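Local coordinates for protein V-type ATP synthase alpha chain (Nanoarchaeum equitans Kin4-M, PDB 5BN3) that forms the alpha chain (subunit A) of a V-type ATP synthase, an alpha/beta-family protein with a P-loop nucleotide-binding domain, modelled here with ADP, at residues 144-150 with 176-182; 189-195 with 362-368; 215-221 with 372-378. All blocks are in the same frame, centred on the assembly; numbering follows the deposited sequence.

Contact 1: 144-150 with 176-182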
loop_
_atom_site.group_PDB
_atom_site.type_symbol
_atom_site.label_atom_id
_atom_site.label_comp_id
_atom_site.label_asym_id
_atom_site.label_seq_id
_atom_site.Cartn_x
_atom_site.Cartn_y
_atom_site.Cartn_z
ATOM N N ILE A 144 -10.745 54.309 -5.672
ATOM C CA ILE A 144 -9.316 54.473 -5.893
ATOM C C ILE A 144 -8.621 54.647 -4.549
ATOM O O ILE A 144 -8.665 55.722 -3.949
ATOM C CB ILE A 144 -9.017 55.673 -6.811
ATOM C CG1 ILE A 144 -9.890 55.602 -8.067
ATOM C CG2 ILE A 144 -7.539 55.713 -7.180
ATOM C CD1 ILE A 144 -9.723 54.316 -8.870
ATOM N N ILE A 145 -8.001 53.575 -4.069
ATOM C CA ILE A 145 -7.280 53.614 -2.807
ATOM C C ILE A 145 -5.790 53.789 -3.070
ATOM O O ILE A 145 -5.203 53.070 -3.881
ATOM C CB ILE A 145 -7.540 52.350 -1.956
ATOM C CG1 ILE A 145 -7.325 51.083 -2.786
ATOM C CG2 ILE A 145 -8.959 52.368 -1.398
ATOM C CD1 ILE A 145 -7.431 49.804 -1.977
ATOM N N VAL A 146 -5.190 54.764 -2.395
ATOM C CA VAL A 146 -3.766 55.024 -2.544
ATOM C C VAL A 146 -2.981 53.858 -1.957
ATOM O O VAL A 146 -3.462 53.195 -1.035
ATOM C CB VAL A 146 -3.365 56.352 -1.864
ATOM C CG1 VAL A 146 -4.124 57.510 -2.481
ATOM C CG2 VAL A 146 -3.629 56.294 -0.374
ATOM N N PRO A 147 -1.784 53.586 -2.505
ATOM C CA PRO A 147 -0.970 52.466 -2.015
ATOM C C PRO A 147 -0.711 52.570 -0.516
ATOM O O PRO A 147 -0.655 53.685 0.008
ATOM C CB PRO A 147 0.345 52.633 -2.779
ATOM C CG PRO A 147 -0.036 53.345 -4.031
ATOM C CD PRO A 147 -1.149 54.276 -3.644
ATOM N N PRO A 148 -0.570 51.422 0.169
ATOM C CA PRO A 148 -0.335 51.403 1.617
ATOM C C PRO A 148 0.875 52.229 2.058
ATOM O O PRO A 148 0.904 52.689 3.202
ATOM C CB PRO A 148 -0.089 49.919 1.906
ATOM C CG PRO A 148 -0.878 49.206 0.864
ATOM C CD PRO A 148 -0.779 50.067 -0.374
ATOM N N ASN A 149 1.846 52.421 1.170
ATOM C CA ASN A 149 3.066 53.143 1.534
ATOM C C ASN A 149 3.068 54.653 1.267
ATOM O O ASN A 149 4.020 55.340 1.638
ATOM C CB ASN A 149 4.310 52.483 0.914
ATOM C CG ASN A 149 4.360 52.608 -0.606
ATOM O OD1 ASN A 149 3.531 53.277 -1.224
ATOM N ND2 ASN A 149 5.355 51.967 -1.210
ATOM N N VAL A 150 2.022 55.173 0.628
ATOM C CA VAL A 150 1.967 56.616 0.387
ATOM C C VAL A 150 1.241 57.363 1.508
ATOM O O VAL A 150 0.259 56.876 2.077
ATOM C CB VAL A 150 1.394 56.986 -1.011
ATOM C CG1 VAL A 150 1.722 55.908 -2.028
ATOM C CG2 VAL A 150 -0.097 57.224 -0.949
ATOM N N ILE A 176 0.238 60.228 -8.257
ATOM C CA ILE A 176 -0.696 59.151 -7.950
ATOM C C ILE A 176 -1.472 58.788 -9.213
ATOM O O ILE A 176 -1.945 59.672 -9.928
ATOM C CB ILE A 176 -1.688 59.564 -6.837
ATOM C CG1 ILE A 176 -0.936 59.958 -5.563
ATOM C CG2 ILE A 176 -2.692 58.449 -6.553
ATOM C CD1 ILE A 176 -0.020 58.877 -5.026
ATOM N N LYS A 177 -1.591 57.494 -9.499
ATOM C CA LYS A 177 -2.359 57.037 -10.654
ATOM C C LYS A 177 -3.693 56.440 -10.230
ATOM O O LYS A 177 -4.010 56.395 -9.042
ATOM C CB LYS A 177 -1.567 56.005 -11.463
ATOM C CG LYS A 177 -0.626 56.595 -12.498
ATOM C CD LYS A 177 0.582 57.264 -11.863
ATOM C CE LYS A 177 1.474 57.898 -12.923
ATOM N NZ LYS A 177 1.867 56.935 -13.991
ATOM N N LEU A 178 -4.472 55.993 -11.211
ATOM C CA LEU A 178 -5.717 55.281 -10.945
ATOM C C LEU A 178 -5.418 53.834 -10.568
ATOM O O LEU A 178 -6.306 53.096 -10.138
ATOM C CB LEU A 178 -6.636 55.326 -12.169
ATOM C CG LEU A 178 -7.323 56.661 -12.468
ATOM C CD1 LEU A 178 -8.065 56.610 -13.791
ATOM C CD2 LEU A 178 -8.279 57.012 -11.350
ATOM N N TYR A 179 -4.156 53.441 -10.729
ATOM C CA TYR A 179 -3.725 52.082 -10.420
ATOM C C TYR A 179 -2.396 52.073 -9.676
ATOM O O TYR A 179 -1.638 53.044 -9.731
ATOM C CB TYR A 179 -3.575 51.268 -11.707
ATOM C CG TYR A 179 -2.258 51.482 -12.427
ATOM C CD1 TYR A 179 -2.068 52.573 -13.263
ATOM C CD2 TYR A 179 -1.212 50.581 -12.282
ATOM C CE1 TYR A 179 -0.874 52.764 -13.925
ATOM C CE2 TYR A 179 -0.015 50.766 -12.937
ATOM C CZ TYR A 179 0.148 51.858 -13.757
ATOM O OH TYR A 179 1.340 52.043 -14.415
ATOM N N HIS A 180 -2.115 50.971 -8.989
ATOM C CA HIS A 180 -0.782 50.736 -8.441
ATOM C C HIS A 180 -0.408 49.263 -8.559
ATOM O O HIS A 180 -1.277 48.404 -8.722
ATOM C CB HIS A 180 -0.665 51.226 -6.992
ATOM C CG HIS A 180 -1.417 50.394 -5.997
ATOM N ND1 HIS A 180 -2.763 50.555 -5.759
ATOM C CD2 HIS A 180 -0.999 49.414 -5.161
ATOM C CE1 HIS A 180 -3.149 49.698 -4.828
ATOM N NE2 HIS A 180 -2.098 48.995 -4.449
ATOM N N GLU A 181 0.889 48.979 -8.503
ATOM C CA GLU A 181 1.378 47.612 -8.619
ATOM C C GLU A 181 1.589 47.001 -7.241
ATOM O O GLU A 181 1.948 47.700 -6.292
ATOM C CB GLU A 181 2.687 47.578 -9.410
ATOM C CG GLU A 181 2.547 47.962 -10.872
ATOM C CD GLU A 181 3.855 47.835 -11.630
ATOM O OE1 GLU A 181 4.921 48.028 -11.007
ATOM O OE2 GLU A 181 3.819 47.535 -12.842
ATOM N N TRP A 182 1.367 45.694 -7.132
ATOM C CA TRP A 182 1.562 45.001 -5.866
ATOM C C TRP A 182 2.095 43.586 -6.077
ATOM O O TRP A 182 1.606 42.859 -6.943
ATOM C CB TRP A 182 0.253 44.958 -5.075
ATOM C CG TRP A 182 0.439 44.474 -3.681
ATOM C CD1 TRP A 182 0.309 43.193 -3.232
ATOM C CD2 TRP A 182 0.806 45.263 -2.546
ATOM N NE1 TRP A 182 0.567 43.137 -1.883
ATOM C CE2 TRP A 182 0.875 44.396 -1.439
ATOM C CE3 TRP A 182 1.081 46.620 -2.358
ATOM C CZ2 TRP A 182 1.208 44.844 -0.161
ATOM C CZ3 TRP A 182 1.411 47.063 -1.093
ATOM C CH2 TRP A 182 1.471 46.179 -0.009
HETATM O O HOH W 1 -4.439 52.605 -6.365
#
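Pro147 lies against His180, its CG 3.7 Å from His180 CB, while Pro147 CB sits 4.1 Å above the plane of the imidazole, displaced toward the rim. This is the tight part of the contact. The ring reaches the proline because His180 CG takes the position between its own N and carbonyl carbon (chi1 71°), which swings the imidazole alongside Pro147, the two side chains passing in opposite directions. Next to it, Pro148 CG packs 3.7 Å from Trp182 CZ3, at a slant to the indole. At the other end, Ile144 CG1 meets Leu178 CD2 at 3.9 Å. No direct hydrogen bond joins the two segments; a water takes that role, giving a hydrogen bond to Ile145 O at 2.6 Å and lying 2.7 Å from His180 ND1, in the imidazole plane. His180 NE2 is hydrogen-bonded to Arg188 NH1, so both ring nitrogens have partners and the ring's rotation is fixed. The packing around Ile176 is looser: Val146 CG1 stays 4.4 Å from Ile176 CG2, and Val150 CG2 is equally far from Ile176 CD1. The solvent side lies at Asn149, at the corner of the Pro147-Val150 type I turn, and at Glu181, whose CB points away; Lys177 also leads away, its NZ bonded to Glu165 O. In the fold the segments join parts of the barrel-sandwich domain. Strand 131-137 pairs with Ile144, Phe116 of strand 114-118 packs on Ile144 and Leu178, and Leu71 of strand 68-71 touches His180 and Trp182.

Contact 2: 189-195 with 362-368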
loop_
_atom_site.group_PDB
_atom_site.type_symbol
_atom_site.label_atom_id
_atom_site.label_comp_id
_atom_site.label_asym_id
_atom_site.label_seq_id
_atom_site.Cartn_x
_atom_site.Cartn_y
_atom_site.Cartn_z
ATOM N N PRO A 189 -1.826 44.557 3.514
ATOM C CA PRO A 189 -2.023 44.939 4.916
ATOM C C PRO A 189 -3.427 45.454 5.204
ATOM O O PRO A 189 -4.123 45.929 4.303
ATOM C CB PRO A 189 -1.012 46.073 5.114
ATOM C CG PRO A 189 -0.834 46.655 3.750
ATOM C CD PRO A 189 -0.912 45.478 2.816
ATOM N N TYR A 190 -3.828 45.342 6.466
ATOM C CA TYR A 190 -5.102 45.859 6.950
ATOM C C TYR A 190 -4.901 46.239 8.408
ATOM O O TYR A 190 -3.807 46.058 8.945
ATOM C CB TYR A 190 -6.206 44.805 6.809
ATOM C CG TYR A 190 -5.858 43.463 7.408
ATOM C CD1 TYR A 190 -5.226 42.490 6.651
ATOM C CD2 TYR A 190 -6.170 43.168 8.727
ATOM C CE1 TYR A 190 -4.907 41.265 7.188
ATOM C CE2 TYR A 190 -5.856 41.944 9.274
ATOM C CZ TYR A 190 -5.224 40.997 8.499
ATOM O OH TYR A 190 -4.909 39.775 9.039
ATOM N N LYS A 191 -5.939 46.756 9.057
ATOM C CA LYS A 191 -5.795 47.188 10.447
ATOM C C LYS A 191 -5.986 46.062 11.459
ATOM O O LYS A 191 -5.120 45.833 12.301
ATOM C CB LYS A 191 -6.710 48.378 10.758
ATOM C CG LYS A 191 -6.193 49.692 10.195
ATOM C CD LYS A 191 -6.929 50.884 10.784
ATOM C CE LYS A 191 -6.203 52.180 10.462
ATOM N NZ LYS A 191 -6.870 53.361 11.075
ATOM N N GLU A 192 -7.113 45.359 11.379
ATOM C CA GLU A 192 -7.345 44.222 12.269
ATOM C C GLU A 192 -8.380 43.240 11.727
ATOM O O GLU A 192 -9.279 43.615 10.968
ATOM C CB GLU A 192 -7.752 44.695 13.671
ATOM C CG GLU A 192 -9.161 45.261 13.770
ATOM C CD GLU A 192 -9.472 45.809 15.153
ATOM O OE1 GLU A 192 -8.545 46.331 15.809
ATOM O OE2 GLU A 192 -10.642 45.718 15.585
ATOM N N LYS A 193 -8.239 41.980 12.121
ATOM C CA LYS A 193 -9.215 40.954 11.787
ATOM C C LYS A 193 -10.472 41.194 12.609
ATOM O O LYS A 193 -10.391 41.488 13.803
ATOM C CB LYS A 193 -8.646 39.571 12.105
ATOM C CG LYS A 193 -7.228 39.357 11.590
ATOM C CD LYS A 193 -6.612 38.076 12.143
ATOM C CE LYS A 193 -5.139 37.955 11.763
ATOM N NZ LYS A 193 -4.317 39.072 12.310
ATOM N N LEU A 194 -11.632 41.085 11.971
ATOM C CA LEU A 194 -12.898 41.282 12.667
ATOM C C LEU A 194 -13.584 39.944 12.903
ATOM O O LEU A 194 -13.262 38.949 12.251
ATOM C CB LEU A 194 -13.821 42.204 11.865
ATOM C CG LEU A 194 -13.368 43.647 11.635
ATOM C CD1 LEU A 194 -14.418 44.432 10.856
ATOM C CD2 LEU A 194 -13.069 44.324 12.957
ATOM N N ASP A 195 -14.526 39.918 13.840
ATOM C CA ASP A 195 -15.310 38.718 14.086
ATOM C C ASP A 195 -16.261 38.475 12.928
ATOM O O ASP A 195 -16.645 39.412 12.223
ATOM C CB ASP A 195 -16.110 38.854 15.382
ATOM C CG ASP A 195 -15.226 38.897 16.611
ATOM O OD1 ASP A 195 -14.070 38.429 16.531
ATOM O OD2 ASP A 195 -15.691 39.394 17.660
ATOM N N ARG A 362 -12.630 38.573 7.320
ATOM C CA ARG A 362 -13.293 39.865 7.384
ATOM C C ARG A 362 -12.398 40.807 8.184
ATOM O O ARG A 362 -11.913 40.444 9.259
ATOM C CB ARG A 362 -14.654 39.707 8.062
ATOM C CG ARG A 362 -15.464 40.982 8.178
ATOM C CD ARG A 362 -16.888 40.670 8.604
ATOM N NE ARG A 362 -17.187 41.141 9.952
ATOM C CZ ARG A 362 -17.653 42.353 10.230
ATOM N NH1 ARG A 362 -17.865 43.224 9.253
ATOM N NH2 ARG A 362 -17.902 42.696 11.485
ATOM N N VAL A 363 -12.146 42.001 7.655
ATOM C CA VAL A 363 -11.169 42.892 8.277
ATOM C C VAL A 363 -11.640 44.337 8.393
ATOM O O VAL A 363 -12.575 44.763 7.712
ATOM C CB VAL A 363 -9.826 42.901 7.500
ATOM C CG1 VAL A 363 -9.257 41.501 7.371
ATOM C CG2 VAL A 363 -10.011 43.521 6.126
ATOM N N ARG A 364 -10.980 45.077 9.278
ATOM C CA ARG A 364 -11.045 46.527 9.265
ATOM C C ARG A 364 -9.942 46.992 8.318
ATOM O O ARG A 364 -8.762 46.727 8.556
ATOM C CB ARG A 364 -10.796 47.086 10.665
ATOM C CG ARG A 364 -11.012 48.583 10.785
ATOM C CD ARG A 364 -12.485 48.935 10.657
ATOM N NE ARG A 364 -13.280 48.333 11.725
ATOM C CZ ARG A 364 -14.609 48.363 11.781
ATOM N NH1 ARG A 364 -15.302 48.965 10.827
ATOM N NH2 ARG A 364 -15.244 47.786 12.793
ATOM N N THR A 365 -10.327 47.661 7.235
ATOM C CA THR A 365 -9.369 48.100 6.222
ATOM C C THR A 365 -8.492 49.244 6.720
ATOM O O THR A 365 -8.756 49.820 7.773
ATOM C CB THR A 365 -10.080 48.538 4.928
ATOM O OG1 THR A 365 -10.862 49.711 5.182
ATOM C CG2 THR A 365 -10.984 47.432 4.416
ATOM N N LEU A 366 -7.453 49.571 5.955
ATOM C CA LEU A 366 -6.561 50.675 6.300
ATOM C C LEU A 366 -7.309 52.006 6.341
ATOM O O LEU A 366 -6.915 52.922 7.064
ATOM C CB LEU A 366 -5.385 50.754 5.319
ATOM C CG LEU A 366 -4.335 49.642 5.404
ATOM C CD1 LEU A 366 -3.160 49.904 4.470
ATOM C CD2 LEU A 366 -3.850 49.500 6.831
ATOM N N ASN A 367 -8.392 52.102 5.572
ATOM C CA ASN A 367 -9.221 53.305 5.546
ATOM C C ASN A 367 -10.423 53.217 6.490
ATOM O O ASN A 367 -11.401 53.948 6.331
ATOM C CB ASN A 367 -9.677 53.624 4.114
ATOM C CG ASN A 367 -10.396 52.460 3.450
ATOM O OD1 ASN A 367 -11.269 51.827 4.044
ATOM N ND2 ASN A 367 -10.029 52.176 2.205
ATOM N N ASP A 368 -10.335 52.305 7.458
ATOM C CA ASP A 368 -11.337 52.145 8.518
ATOM C C ASP A 368 -12.722 51.691 8.051
ATOM O O ASP A 368 -13.709 51.860 8.770
ATOM C CB ASP A 368 -11.446 53.415 9.372
ATOM C CG ASP A 368 -10.181 53.697 10.161
ATOM O OD1 ASP A 368 -9.942 53.001 11.171
ATOM O OD2 ASP A 368 -9.434 54.621 9.778
HETATM O O HOH W 2 -6.813 46.920 4.155
HETATM O O HOH W 3 -12.484 37.322 9.964
#
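Tyr190 turns its ring over Val363 by placing CG between its own N and carbonyl carbon (chi1 52°). Val363 CG1 then stands 3.8 Å from the centroid of the Tyr190 ring, 13° off the normal: a CH-pi contact over the middle of the face. Arg362 starts with CG anti to its N and bends at chi3, which sends NE outward. The bond from Arg362 NE to Asp195 O is 2.9 Å long and nearly straight (176°), and the oxygen lies in the guanidinium plane. Leu194 CD1 lies between the two arginines, 3.9 Å from Arg362 CZ and over one face of each guanidinium. The backbones form an antiparallel ladder: Leu194 N gives to Arg362 O and Arg364 N to Glu192 O, both at 2.8 Å. Lys191 N also bonds to Arg364 O, 2.9 Å away, and because Lys191 and Glu192 both face Arg364 this is a classic beta bulge. The extended Lys191 side chain passes Leu366 and ends in a salt bridge, NZ to Asp368 OD1 at 3.1 Å. A water links Pro189 O to Leu366 N; in the Thr365-Asp368 type I turn, Asn367 ND2 bonds to Gly129 O and Asp310 O. The chemistry implies a short ladder held largely by backbone bonds: Arg362 is oriented by the Asp195 carbonyl, and the one salt bridge joins two exposed residues, where water probably weakens it.

Contact 3: 215-221 with 372-378. With MG (magnesium ion), chain L.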
loop_
_atom_site.group_PDB
_atom_site.type_symbol
_atom_site.label_atom_id
_atom_site.label_comp_id
_atom_site.label_asym_id
_atom_site.label_seq_id
_atom_site.Cartn_x
_atom_site.Cartn_y
_atom_site.Cartn_z
ATOM N N LYS A 215 -19.417 35.400 5.919
ATOM C CA LYS A 215 -18.676 36.267 5.008
ATOM C C LYS A 215 -17.263 36.448 5.538
ATOM O O LYS A 215 -17.071 36.843 6.691
ATOM C CB LYS A 215 -19.342 37.641 4.879
ATOM C CG LYS A 215 -20.473 37.714 3.869
ATOM C CD LYS A 215 -20.686 39.152 3.410
ATOM C CE LYS A 215 -21.855 39.268 2.450
ATOM N NZ LYS A 215 -21.724 38.343 1.294
ATOM N N GLY A 216 -16.279 36.162 4.695
ATOM C CA GLY A 216 -14.892 36.223 5.112
ATOM C C GLY A 216 -14.386 34.857 5.530
ATOM O O GLY A 216 -13.225 34.705 5.905
ATOM N N GLY A 217 -15.261 33.858 5.468
ATOM C CA GLY A 217 -14.875 32.499 5.804
ATOM C C GLY A 217 -14.238 31.774 4.632
ATOM O O GLY A 217 -13.920 32.381 3.609
ATOM N N SER A 218 -14.041 30.470 4.783
ATOM C CA SER A 218 -13.485 29.657 3.711
ATOM C C SER A 218 -14.070 28.254 3.746
ATOM O O SER A 218 -14.486 27.777 4.802
ATOM C CB SER A 218 -11.959 29.601 3.807
ATOM O OG SER A 218 -11.544 29.143 5.080
ATOM N N ALA A 219 -14.099 27.599 2.588
ATOM C CA ALA A 219 -14.616 26.240 2.482
ATOM C C ALA A 219 -13.846 25.442 1.445
ATOM O O ALA A 219 -13.317 26.004 0.483
ATOM C CB ALA A 219 -16.093 26.258 2.131
ATOM N N ALA A 220 -13.797 24.129 1.641
ATOM C CA ALA A 220 -13.196 23.226 0.668
ATOM C C ALA A 220 -14.282 22.416 -0.036
ATOM O O ALA A 220 -15.255 21.994 0.595
ATOM C CB ALA A 220 -12.209 22.300 1.349
ATOM N N VAL A 221 -14.114 22.200 -1.341
ATOM C CA VAL A 221 -15.049 21.386 -2.118
ATOM C C VAL A 221 -14.309 20.252 -2.823
ATOM O O VAL A 221 -13.979 20.359 -4.004
ATOM C CB VAL A 221 -15.809 22.224 -3.176
ATOM C CG1 VAL A 221 -16.954 21.417 -3.778
ATOM C CG2 VAL A 221 -16.347 23.508 -2.569
ATOM N N SER A 372 -14.468 42.073 3.334
ATOM C CA SER A 372 -14.328 40.638 3.563
ATOM C C SER A 372 -13.827 39.922 2.315
ATOM O O SER A 372 -14.190 40.281 1.195
ATOM C CB SER A 372 -15.660 40.029 4.009
ATOM O OG SER A 372 -16.464 39.670 2.897
ATOM N N LEU A 373 -12.983 38.915 2.513
ATOM C CA LEU A 373 -12.578 38.039 1.420
ATOM C C LEU A 373 -12.935 36.606 1.777
ATOM O O LEU A 373 -12.388 36.032 2.720
ATOM C CB LEU A 373 -11.080 38.170 1.126
ATOM C CG LEU A 373 -10.503 37.214 0.078
ATOM C CD1 LEU A 373 -11.317 37.275 -1.199
ATOM C CD2 LEU A 373 -9.050 37.544 -0.213
ATOM N N THR A 374 -13.870 36.042 1.022
ATOM C CA THR A 374 -14.332 34.678 1.241
ATOM C C THR A 374 -13.702 33.767 0.184
ATOM O O THR A 374 -13.691 34.100 -1.001
ATOM C CB THR A 374 -15.872 34.621 1.171
ATOM O OG1 THR A 374 -16.427 35.653 2.002
ATOM C CG2 THR A 374 -16.380 33.273 1.634
ATOM N N ILE A 375 -13.158 32.626 0.605
ATOM C CA ILE A 375 -12.424 31.760 -0.318
ATOM C C ILE A 375 -13.000 30.352 -0.401
ATOM O O ILE A 375 -13.100 29.650 0.605
ATOM C CB ILE A 375 -10.928 31.674 0.056
ATOM C CG1 ILE A 375 -10.261 33.042 -0.113
ATOM C CG2 ILE A 375 -10.214 30.646 -0.806
ATOM C CD1 ILE A 375 -8.792 33.054 0.262
ATOM N N ILE A 376 -13.373 29.948 -1.612
ATOM C CA ILE A 376 -13.863 28.599 -1.857
ATOM C C ILE A 376 -12.848 27.849 -2.717
ATOM O O ILE A 376 -12.596 28.235 -3.859
ATOM C CB ILE A 376 -15.226 28.613 -2.583
ATOM C CG1 ILE A 376 -16.196 29.584 -1.899
ATOM C CG2 ILE A 376 -15.819 27.211 -2.640
ATOM C CD1 ILE A 376 -16.510 29.228 -0.461
ATOM N N GLY A 377 -12.263 26.786 -2.169
ATOM C CA GLY A 377 -11.273 26.009 -2.894
ATOM C C GLY A 377 -11.745 24.614 -3.261
ATOM O O GLY A 377 -12.009 23.784 -2.391
ATOM N N ALA A 378 -11.852 24.354 -4.558
ATOM C CA ALA A 378 -12.175 23.013 -5.033
ATOM C C ALA A 378 -10.934 22.127 -4.947
ATOM O O ALA A 378 -9.811 22.594 -5.151
ATOM C CB ALA A 378 -12.692 23.066 -6.454
HETATM MG MG MG L . -16.678 37.915 1.392
#
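Strands 218-221 and 372-378 run side by side in the parallel core of a P-loop nucleotide-binding fold, with axes 4.6 Å apart at closest and only 15° between their directions. The first kind of interaction is the main-chain ladder. Gly217 O receives Ile375 N, Ile375 O receives Ala219 N, Ala219 O receives Gly377 N, and Gly377 O receives Val221 N. In this ladder the bonds come from Gly217, Ala219 and Val221 on one side and Ile375 and Gly377 on the other, the regular zigzag of parallel pairing. The longest, Ile375 N to Gly217 O, measures 3.1 Å. The shortest, Val221 N to Gly377 O, measures 2.8 Å. CA-H...O contacts flank these bonds, among them Ser218 CA to Ile375 O.

Apolar packing comes second. Ala219, Val221, Ile376 and Ala378 share one face of the sheet, where Val221 CG2 meets Ile376 CG2 at 3.7 Å and Ala219 CB meets Ile376 CD1. Helix 229-239, which follows the P-loop, covers this face through Leu232, Asn233 and Lys229. Ile375, on the other face, packs against Phe356 and Tyr357 of helix 349-357.

Metal binding is the third kind. A magnesium ion sits at the beginning of the 372-378 segment, bound by Ser372 OG at 2.3 Å and Thr374 OG1 at 2.4 Å; Val315 of the neighbouring strand 314-320 is the third residue of the site, and a glycerol oxygen makes a weak hydrogen bond to the serine. Thr374 OG1 lies anti to its carbonyl carbon, which carries it across to the loop before strand 218-221. There Gly216 adopts a positive phi of 96° that suits a glycine. Thr374 OG1 is therefore shared between the ion and the Gly216 amide, whose N-H points to it at 163° over 2.7 Å.

The three contacts form a chain of neighbours. Contacts 1 and 2, with centres about 18 Å apart, touch mainly around Pro148 and Pro189: Trp182 CZ2 lies 3.7 Å from Pro189 CD. Ile145 CG2 is also 3.8 Å from Asn367 ND2. This joins the barrel-sandwich domain to the nucleotide-binding sheet. Contacts 2 and 3, about 17 Å between centres, share that sheet, since strands 361-364 and 370-379 are adjacent. Arg362 joins them, its CB 4.0 Å from Lys215 O and its CA 4.1 Å from Ser372 CB; its side chain is about 7 Å from the magnesium ion of contact 3. Contacts 1 and 3 stay about 11 Å apart at their nearest atoms. At the far end of contact 3, Ala378 touches Lys229 of the ADP pocket.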